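Local coordinates for fibronectin type III domain-containing protein (Simiduia agarivorans, PDB 6P2K), which probably hydrolyses xyloglucan-type beta-glucans as a family 74 glycoside hydrolase, through the seven-bladed beta-propeller part of a longer, zinc-binding protein, at residues 361-365 / 366-370; 662-665 / 666-670; 671-674 / 675-679. All blocks are in the same frame, centred on the assembly; numbering follows the deposited sequence.

Interaction 1 of 3, residues 361-365 / 366-370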
ATOM      1  N   SER B 361      -4.063 -46.003  -8.795  1.00 29.07           N
ATOM      2  CA  SER B 361      -3.903 -47.220  -8.018  1.00 29.00           C
ATOM      3  C   SER B 361      -5.216 -47.536  -7.309  1.00 30.53           C
ATOM      4  O   SER B 361      -6.050 -46.659  -7.078  1.00 32.18           O
ATOM      5  CB  SER B 361      -2.762 -47.087  -7.008  1.00 33.27           C
ATOM      6  OG  SER B 361      -2.879 -45.891  -6.258  1.00 39.49           O
ATOM      7  N   HIS B 362      -5.397 -48.809  -6.975  1.00 31.81           N
ATOM      8  CA  HIS B 362      -6.657 -49.298  -6.443  1.00 33.53           C
ATOM      9  C   HIS B 362      -6.458 -49.851  -5.038  1.00 38.21           C
ATOM     10  O   HIS B 362      -5.487 -50.567  -4.772  1.00 39.42           O
ATOM     11  CB  HIS B 362      -7.254 -50.377  -7.352  1.00 36.58           C
ATOM     12  CG  HIS B 362      -8.573 -50.904  -6.879  1.00 43.53           C
ATOM     13  ND1 HIS B 362      -8.779 -52.234  -6.577  1.00 44.88           N
ATOM     14  CD2 HIS B 362      -9.754 -50.280  -6.654  1.00 43.81           C
ATOM     15  CE1 HIS B 362     -10.030 -52.406  -6.188  1.00 46.08           C
ATOM     16  NE2 HIS B 362     -10.643 -51.236  -6.224  1.00 45.10           N
ATOM     17  N   ASN B 363      -7.384 -49.504  -4.146  1.00 40.64           N
ATOM     18  CA  ASN B 363      -7.440 -50.054  -2.796  1.00 48.81           C
ATOM     19  C   ASN B 363      -8.586 -51.061  -2.763  1.00 52.30           C
ATOM     20  O   ASN B 363      -9.756 -50.681  -2.875  1.00 53.11           O
ATOM     21  CB  ASN B 363      -7.642 -48.943  -1.767  1.00 50.85           C
ATOM     22  CG  ASN B 363      -7.479 -49.430  -0.334  1.00 55.04           C
ATOM     23  OD1 ASN B 363      -7.515 -50.630  -0.056  1.00 53.06           O
ATOM     24  ND2 ASN B 363      -7.299 -48.489   0.588  1.00 56.77           N
ATOM     25  N   SER B 364      -8.252 -52.344  -2.602  1.00 53.61           N
ATOM     26  CA  SER B 364      -9.259 -53.391  -2.752  1.00 58.44           C
ATOM     27  C   SER B 364     -10.191 -53.483  -1.543  1.00 61.83           C
ATOM     28  O   SER B 364     -11.395 -53.718  -1.708  1.00 61.11           O
ATOM     29  CB  SER B 364      -8.581 -54.736  -3.014  1.00 60.85           C
ATOM     30  OG  SER B 364      -7.931 -55.228  -1.856  1.00 62.12           O
ATOM     31  N   GLY B 365      -9.668 -53.298  -0.327  1.00 62.56           N
ATOM     32  CA  GLY B 365     -10.478 -53.387   0.881  1.00 65.75           C
ATOM     33  C   GLY B 365     -11.328 -52.146   1.052  1.00 67.64           C
ATOM     34  O   GLY B 365     -12.060 -51.987   2.038  1.00 70.67           O
ATOM     35  N   ASN B 366     -11.234 -51.269   0.060  1.00 65.21           N
ATOM     36  CA  ASN B 366     -11.869 -49.959   0.023  1.00 64.68           C
ATOM     37  C   ASN B 366     -12.608 -49.680  -1.285  1.00 60.60           C
ATOM     38  O   ASN B 366     -13.598 -48.941  -1.261  1.00 59.09           O
ATOM     39  CB  ASN B 366     -10.794 -48.881   0.240  1.00 65.98           C
ATOM     40  CG  ASN B 366     -11.373 -47.508   0.540  1.00 69.82           C
ATOM     41  OD1 ASN B 366     -12.267 -47.019  -0.139  1.00 74.29           O
ATOM     42  ND2 ASN B 366     -10.835 -46.870   1.573  1.00 70.51           N
ATOM     43  N   ASN B 367     -12.183 -50.253  -2.419  1.00 56.39           N
ATOM     44  CA  ASN B 367     -12.701 -49.913  -3.754  1.00 53.35           C
ATOM     45  C   ASN B 367     -12.536 -48.424  -4.058  1.00 49.55           C
ATOM     46  O   ASN B 367     -13.400 -47.790  -4.672  1.00 53.84           O
ATOM     47  CB  ASN B 367     -14.158 -50.340  -3.941  1.00 52.36           C
ATOM     48  CG  ASN B 367     -14.531 -50.464  -5.412  1.00 51.72           C
ATOM     49  OD1 ASN B 367     -13.733 -50.941  -6.222  1.00 48.41           O
ATOM     50  ND2 ASN B 367     -15.734 -50.031  -5.764  1.00 54.01           N
ATOM     51  N   SER B 368     -11.405 -47.869  -3.644  1.00 44.16           N
ATOM     52  CA  SER B 368     -11.063 -46.486  -3.921  1.00 41.53           C
ATOM     53  C   SER B 368      -9.899 -46.430  -4.900  1.00 39.57           C
ATOM     54  O   SER B 368      -9.044 -47.323  -4.934  1.00 40.76           O
ATOM     55  CB  SER B 368     -10.704 -45.735  -2.634  1.00 45.76           C
ATOM     56  OG  SER B 368      -9.466 -46.177  -2.099  1.00 51.09           O
ATOM     57  N   TYR B 369      -9.884 -45.371  -5.701  1.00 35.02           N
ATOM     58  CA  TYR B 369      -8.846 -45.135  -6.688  1.00 30.59           C
ATOM     59  C   TYR B 369      -8.086 -43.869  -6.323  1.00 28.85           C
ATOM     60  O   TYR B 369      -8.681 -42.883  -5.878  1.00 29.29           O
ATOM     61  CB  TYR B 369      -9.443 -45.015  -8.094  1.00 29.16           C
ATOM     62  CG  TYR B 369     -10.016 -46.313  -8.615  1.00 29.97           C
ATOM     63  CD1 TYR B 369     -11.321 -46.683  -8.327  1.00 30.57           C
ATOM     64  CD2 TYR B 369      -9.246 -47.173  -9.387  1.00 31.89           C
ATOM     65  CE1 TYR B 369     -11.846 -47.872  -8.798  1.00 34.71           C
ATOM     66  CE2 TYR B 369      -9.762 -48.363  -9.863  1.00 34.13           C
ATOM     67  CZ  TYR B 369     -11.063 -48.710  -9.566  1.00 36.67           C
ATOM     68  OH  TYR B 369     -11.586 -49.893 -10.035  1.00 36.28           O
ATOM     69  N   SER B 370      -6.771 -43.906  -6.505  1.00 27.08           N
ATOM     70  CA  SER B 370      -5.890 -42.785  -6.187  1.00 31.30           C
ATOM     71  C   SER B 370      -5.194 -42.362  -7.479  1.00 28.20           C
ATOM     72  O   SER B 370      -4.279 -43.043  -7.951  1.00 30.76           O
ATOM     73  CB  SER B 370      -4.888 -43.173  -5.104  1.00 33.83           C
ATOM     74  OG  SER B 370      -4.128 -42.052  -4.692  1.00 38.84           O
TER

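Interaction 2 of 3, residues 662-665 / 666-670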
ATOM      1  N   LYS B 662      19.698 -16.487 -54.514  1.00 33.92           N
ATOM      2  CA  LYS B 662      19.430 -17.806 -53.953  1.00 35.93           C
ATOM      3  C   LYS B 662      20.634 -18.284 -53.149  1.00 37.73           C
ATOM      4  O   LYS B 662      21.764 -18.260 -53.646  1.00 41.50           O
ATOM      5  CB  LYS B 662      19.132 -18.800 -55.078  1.00 39.00           C
ATOM      6  CG  LYS B 662      17.703 -19.304 -55.150  1.00 40.01           C
ATOM      7  CD  LYS B 662      17.567 -20.448 -56.145  1.00 43.08           C
ATOM      8  CE  LYS B 662      17.007 -19.965 -57.473  1.00 46.77           C
ATOM      9  NZ  LYS B 662      16.251 -21.032 -58.183  1.00 50.60           N
ATOM     10  N   ILE B 663      20.406 -18.727 -51.911  1.00 34.78           N
ATOM     11  CA  ILE B 663      21.521 -19.214 -51.099  1.00 34.50           C
ATOM     12  C   ILE B 663      21.240 -20.584 -50.488  1.00 32.65           C
ATOM     13  O   ILE B 663      22.144 -21.204 -49.917  1.00 32.34           O
ATOM     14  CB  ILE B 663      21.903 -18.206 -49.997  1.00 33.35           C
ATOM     15  CG1 ILE B 663      20.760 -18.023 -49.002  1.00 31.63           C
ATOM     16  CG2 ILE B 663      22.336 -16.877 -50.608  1.00 33.71           C
ATOM     17  CD1 ILE B 663      21.187 -17.360 -47.704  1.00 31.22           C
ATOM     18  N   PHE B 664      20.004 -21.074 -50.589  1.00 31.34           N
ATOM     19  CA  PHE B 664      19.727 -22.439 -50.153  1.00 31.20           C
ATOM     20  C   PHE B 664      18.507 -22.978 -50.881  1.00 31.58           C
ATOM     21  O   PHE B 664      17.458 -22.327 -50.906  1.00 31.82           O
ATOM     22  CB  PHE B 664      19.515 -22.525 -48.637  1.00 29.00           C
ATOM     23  CG  PHE B 664      19.871 -23.868 -48.060  1.00 29.41           C
ATOM     24  CD1 PHE B 664      21.148 -24.385 -48.216  1.00 29.70           C
ATOM     25  CD2 PHE B 664      18.928 -24.618 -47.378  1.00 25.50           C
ATOM     26  CE1 PHE B 664      21.483 -25.621 -47.691  1.00 29.82           C
ATOM     27  CE2 PHE B 664      19.257 -25.855 -46.851  1.00 27.70           C
ATOM     28  CZ  PHE B 664      20.538 -26.356 -47.009  1.00 29.44           C
ATOM     29  N   THR B 665      18.647 -24.166 -51.455  1.00 31.41           N
ATOM     30  CA  THR B 665      17.618 -24.837 -52.234  1.00 32.13           C
ATOM     31  C   THR B 665      17.444 -26.259 -51.730  1.00 31.66           C
ATOM     32  O   THR B 665      18.269 -26.763 -50.959  1.00 27.92           O
ATOM     33  CB  THR B 665      17.999 -24.854 -53.723  1.00 34.79           C
ATOM     34  OG1 THR B 665      19.164 -25.669 -53.901  1.00 37.56           O
ATOM     35  CG2 THR B 665      18.287 -23.448 -54.222  1.00 32.77           C
ATOM     36  N   PRO B 666      16.366 -26.939 -52.135  1.00 33.96           N
ATOM     37  CA  PRO B 666      16.248 -28.371 -51.810  1.00 35.51           C
ATOM     38  C   PRO B 666      17.438 -29.202 -52.260  1.00 35.49           C
ATOM     39  O   PRO B 666      17.795 -30.172 -51.579  1.00 35.55           O
ATOM     40  CB  PRO B 666      14.963 -28.784 -52.541  1.00 34.95           C
ATOM     41  CG  PRO B 666      14.145 -27.543 -52.563  1.00 35.95           C
ATOM     42  CD  PRO B 666      15.116 -26.401 -52.704  1.00 36.33           C
ATOM     43  N   ALA B 667      18.064 -28.859 -53.390  1.00 33.78           N
ATOM     44  CA  ALA B 667      19.246 -29.593 -53.826  1.00 34.43           C
ATOM     45  C   ALA B 667      20.394 -29.424 -52.838  1.00 34.01           C
ATOM     46  O   ALA B 667      21.106 -30.388 -52.529  1.00 34.33           O
ATOM     47  CB  ALA B 667      19.666 -29.136 -55.222  1.00 37.50           C
ATOM     48  N   ASP B 668      20.595 -28.202 -52.337  1.00 33.04           N
ATOM     49  CA  ASP B 668      21.625 -27.978 -51.327  1.00 34.53           C
ATOM     50  C   ASP B 668      21.338 -28.775 -50.061  1.00 32.84           C
ATOM     51  O   ASP B 668      22.257 -29.320 -49.439  1.00 33.99           O
ATOM     52  CB  ASP B 668      21.732 -26.491 -50.993  1.00 35.24           C
ATOM     53  CG  ASP B 668      22.006 -25.632 -52.207  1.00 38.96           C
ATOM     54  OD1 ASP B 668      22.748 -26.084 -53.102  1.00 41.54           O
ATOM     55  OD2 ASP B 668      21.482 -24.498 -52.258  1.00 39.88           O
ATOM     56  N   ALA B 669      20.066 -28.847 -49.662  1.00 31.03           N
ATOM     57  CA  ALA B 669      19.707 -29.587 -48.457  1.00 30.07           C
ATOM     58  C   ALA B 669      19.978 -31.078 -48.621  1.00 32.89           C
ATOM     59  O   ALA B 669      20.485 -31.729 -47.698  1.00 34.47           O
ATOM     60  CB  ALA B 669      18.239 -29.339 -48.110  1.00 28.06           C
ATOM     61  N   MET B 670      19.656 -31.636 -49.789  1.00 33.49           N
ATOM     62  CA  MET B 670      19.874 -33.063 -50.004  1.00 36.91           C
ATOM     63  C   MET B 670      21.355 -33.399 -50.107  1.00 39.95           C
ATOM     64  O   MET B 670      21.752 -34.528 -49.799  1.00 43.12           O
ATOM     65  CB  MET B 670      19.130 -33.524 -51.255  1.00 39.30           C
ATOM     66  CG  MET B 670      17.617 -33.496 -51.101  1.00 42.19           C
ATOM     67  SD  MET B 670      16.755 -34.172 -52.530  1.00 47.88           S
ATOM     68  CE  MET B 670      17.504 -35.794 -52.640  1.00 48.17           C
TER

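Interaction 3 of 3, residues 671-674 / 675-679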
ATOM      1  N   ALA B 671      22.182 -32.442 -50.533  1.00 39.53           N
ATOM      2  CA  ALA B 671      23.623 -32.669 -50.564  1.00 40.54           C
ATOM      3  C   ALA B 671      24.227 -32.608 -49.165  1.00 41.93           C
ATOM      4  O   ALA B 671      25.095 -33.420 -48.827  1.00 45.50           O
ATOM      5  CB  ALA B 671      24.298 -31.651 -51.482  1.00 34.09           C
ATOM      6  N   VAL B 672      23.779 -31.659 -48.341  1.00 39.28           N
ATOM      7  CA  VAL B 672      24.323 -31.521 -46.993  1.00 35.93           C
ATOM      8  C   VAL B 672      23.773 -32.601 -46.067  1.00 35.08           C
ATOM      9  O   VAL B 672      24.475 -33.062 -45.157  1.00 36.96           O
ATOM     10  CB  VAL B 672      24.028 -30.108 -46.458  1.00 34.70           C
ATOM     11  CG1 VAL B 672      24.424 -29.976 -44.994  1.00 32.31           C
ATOM     12  CG2 VAL B 672      24.747 -29.064 -47.301  1.00 35.91           C
ATOM     13  N   ARG B 673      22.533 -33.037 -46.285  1.00 33.61           N
ATOM     14  CA  ARG B 673      21.893 -34.082 -45.484  1.00 34.18           C
ATOM     15  C   ARG B 673      21.326 -35.126 -46.437  1.00 34.62           C
ATOM     16  O   ARG B 673      20.190 -34.998 -46.913  1.00 31.21           O
ATOM     17  CB  ARG B 673      20.805 -33.497 -44.585  1.00 31.82           C
ATOM     18  CG  ARG B 673      20.108 -34.505 -43.678  1.00 27.78           C
ATOM     19  CD  ARG B 673      19.313 -33.780 -42.604  1.00 26.27           C
ATOM     20  NE  ARG B 673      18.464 -34.674 -41.824  1.00 27.04           N
ATOM     21  CZ  ARG B 673      18.884 -35.397 -40.792  1.00 30.09           C
ATOM     22  NH1 ARG B 673      20.156 -35.345 -40.413  1.00 32.73           N
ATOM     23  NH2 ARG B 673      18.035 -36.178 -40.144  1.00 30.83           N
ATOM     24  N   PRO B 674      22.098 -36.169 -46.746  1.00 32.26           N
ATOM     25  CA  PRO B 674      21.624 -37.190 -47.687  1.00 35.40           C
ATOM     26  C   PRO B 674      20.373 -37.887 -47.175  1.00 36.12           C
ATOM     27  O   PRO B 674      20.169 -38.041 -45.968  1.00 34.00           O
ATOM     28  CB  PRO B 674      22.806 -38.163 -47.781  1.00 37.22           C
ATOM     29  CG  PRO B 674      24.001 -37.346 -47.375  1.00 38.82           C
ATOM     30  CD  PRO B 674      23.492 -36.401 -46.329  1.00 38.74           C
ATOM     31  N   THR B 675      19.527 -38.318 -48.117  1.00 37.21           N
ATOM     32  CA  THR B 675      18.296 -39.015 -47.757  1.00 39.43           C
ATOM     33  C   THR B 675      18.570 -40.287 -46.970  1.00 43.08           C
ATOM     34  O   THR B 675      17.646 -40.833 -46.357  1.00 41.69           O
ATOM     35  CB  THR B 675      17.482 -39.338 -49.011  1.00 40.03           C
ATOM     36  OG1 THR B 675      18.230 -40.218 -49.859  1.00 44.70           O
ATOM     37  CG2 THR B 675      17.174 -38.059 -49.783  1.00 39.65           C
ATOM     38  N   SER B 676      19.815 -40.760 -46.963  1.00 45.73           N
ATOM     39  CA  SER B 676      20.233 -41.851 -46.096  1.00 44.84           C
ATOM     40  C   SER B 676      19.874 -41.626 -44.628  1.00 41.75           C
ATOM     41  O   SER B 676      19.809 -42.597 -43.870  1.00 43.33           O
ATOM     42  CB  SER B 676      21.742 -42.048 -46.250  1.00 43.65           C
ATOM     43  OG  SER B 676      22.439 -41.382 -45.202  1.00 46.81           O
ATOM     44  N   ASN B 677      19.682 -40.377 -44.205  1.00 38.65           N
ATOM     45  CA  ASN B 677      19.393 -40.074 -42.806  1.00 38.78           C
ATOM     46  C   ASN B 677      17.922 -40.244 -42.435  1.00 41.12           C
ATOM     47  O   ASN B 677      17.590 -40.226 -41.243  1.00 42.71           O
ATOM     48  CB  ASN B 677      19.832 -38.641 -42.479  1.00 35.04           C
ATOM     49  CG  ASN B 677      21.329 -38.465 -42.570  1.00 38.64           C
ATOM     50  OD1 ASN B 677      22.057 -38.774 -41.629  1.00 42.04           O
ATOM     51  ND2 ASN B 677      21.803 -37.992 -43.718  1.00 40.74           N
ATOM     52  N   LEU B 678      17.042 -40.422 -43.415  1.00 41.92           N
ATOM     53  CA  LEU B 678      15.600 -40.412 -43.206  1.00 42.39           C
ATOM     54  C   LEU B 678      15.065 -41.831 -43.318  1.00 45.52           C
ATOM     55  O   LEU B 678      15.175 -42.459 -44.377  1.00 47.11           O
ATOM     56  CB  LEU B 678      14.920 -39.499 -44.221  1.00 38.68           C
ATOM     57  CG  LEU B 678      15.554 -38.115 -44.300  1.00 38.13           C
ATOM     58  CD1 LEU B 678      14.928 -37.343 -45.430  1.00 35.63           C
ATOM     59  CD2 LEU B 678      15.396 -37.373 -42.977  1.00 36.89           C
ATOM     60  N   VAL B 679      14.484 -42.330 -42.224  1.00 43.34           N
ATOM     61  CA  VAL B 679      13.927 -43.675 -42.212  1.00 43.03           C
ATOM     62  C   VAL B 679      12.718 -43.786 -43.131  1.00 41.05           C
ATOM     63  O   VAL B 679      12.363 -44.893 -43.549  1.00 41.37           O
ATOM     64  CB  VAL B 679      13.571 -44.075 -40.767  1.00 41.26           C
ATOM     65  CG1 VAL B 679      12.315 -43.348 -40.303  1.00 36.24           C
ATOM     66  CG2 VAL B 679      13.408 -45.581 -40.643  1.00 44.08           C
TER

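Interaction 1 of 3, residues 361-365 / 366-370
Ser361 pairs with Ser370 across a beta hairpin, and both backbone bonds of this antiparallel hydrogen-bonded pair are made. Ser361 O receives Ser370 N at 2.9 Å, in the carbonyl plane, and also takes a CA-H...O contact from Tyr369. One step on, in the non-hydrogen-bonded pair with Tyr369, the His362 side chain does two jobs. His362 CD2 lies over one face of the Tyr369 ring, 3.6 Å from Tyr369 CZ and displaced toward the rim; the two ring planes are inclined at 38°. With CG anti to the backbone N (chi1 -179°), the imidazole also reaches along the strand, and His362 NE2 gives its hydrogen to Asn367 OD1 at 3.1 Å, within 15° of the imidazole plane. Asn363 N then bonds Ser368 O at 2.9 Å, whereas Asn363 O faces both Asn367 and Ser368, which marks a G1 beta bulge. On the face away from the histidine, Asn363 CG rests against Asn366 CB at 3.4 Å. Tyr369 OH is bonded to Glu294 and Arg347. The NE2 bond and the phenol face together restrict rotation of the imidazole, and donation from NE2 is compatible with either a neutral or a protonated histidine.

Interaction 2 of 3, residues 662-665 / 666-670
Phe664 and Asp668 run past each other in opposite directions, with ring and carboxylate planes 38° apart. Phe664 CE1 meets Asp668 CB at 3.4 Å, while Phe664 CZ comes to 3.6 Å from Ala669 CA, so the ring lies obliquely against the first turn of helix 666-672. Its chi1 of -153°, with CG roughly opposite the backbone N, carries it there from the end of the strand. Trp731 stacks on the same ring and Phe719 meets it at an angle. Thr665 and Asp668 instead cross, forming a capping box: Thr665 N donates to Asp668 OD2 at 3.0 Å, from 36° above the carboxylate plane, and Asp668 N returns a weak bond to Thr665 OG1 at 3.3 Å. The first torsion of Thr665 sets that hydroxyl between its own N and carbonyl carbon, facing the helix start. Ala669 N to Thr665 O, 3.0 Å, closes the first helical turn. An alanine at Phe664 would remove the ring contacts with Asp668 and Ala669 and is likely to leave a gap against the helix and Trp731 without its stacking mate. The carboxylate at the helix N-terminus is probably stabilised in its charged form by the helix dipole.

Interaction 3 of 3, residues 671-674 / 675-679
Pro674, Arg673 and Asn677 account for most of the surface buried here, and the carbonyl of Pro674 is the centre. Pro674 O accepts twice from Asn677. Asn677 N reaches Pro674 O at 3.0 Å with a nearly straight N-H...O angle of 169°, although from above the carbonyl plane. Asn677 ND2 comes to Pro674 O at 2.8 Å, in that plane and on a lone pair, and the carbonyl oxygen lies close to the amide's own plane. A chi1 of -66° turns the amide back over the proline, where Asn677 ND2 also stands 3.5 Å from Pro674 CD. The double grip limits rotation of this amide. Arg673 supplies the other surface: extended from CG to NE, it lays its guanidinium beneath Asn677, with Asn677 CB 3.8 Å from Arg673 CZ and over the centre of one guanidinium face. The guanidinium and amide planes differ by 20°, a stacked relation. The polar end of the arginine is directed elsewhere, NH1 forming a salt bridge with Asp733, and Arg673 O accepts from Tyr716 OH. Together the Pro674 O bond from Asn677 N and the bond from Leu678 N to Thr675 O, 3.0 Å, define a short 3-10 turn, following the end of helix 666-672 in a connection between propeller strands.

Following the chain, the three contacts come in series; none nests or crosses. Interaction 1 closes the hairpin between strands 358-363 and 368-373, the last two of a four-stranded antiparallel sheet, and Ser370 there also bonds Lys508 of the second subunit. About 60 Å away between centres, on the opposite side of the chain's centre, interaction 2 turns the outer strand 661-664 into helix 666-672. Interaction 3 begins in the same helix and carries the chain on toward helix 681-684. Interactions 2 and 3 touch through Met670 CE and Thr675 CG2, 3.7 Å apart, and both pack on strand 714-723, linking the sheet ending in 661-664 to the next one.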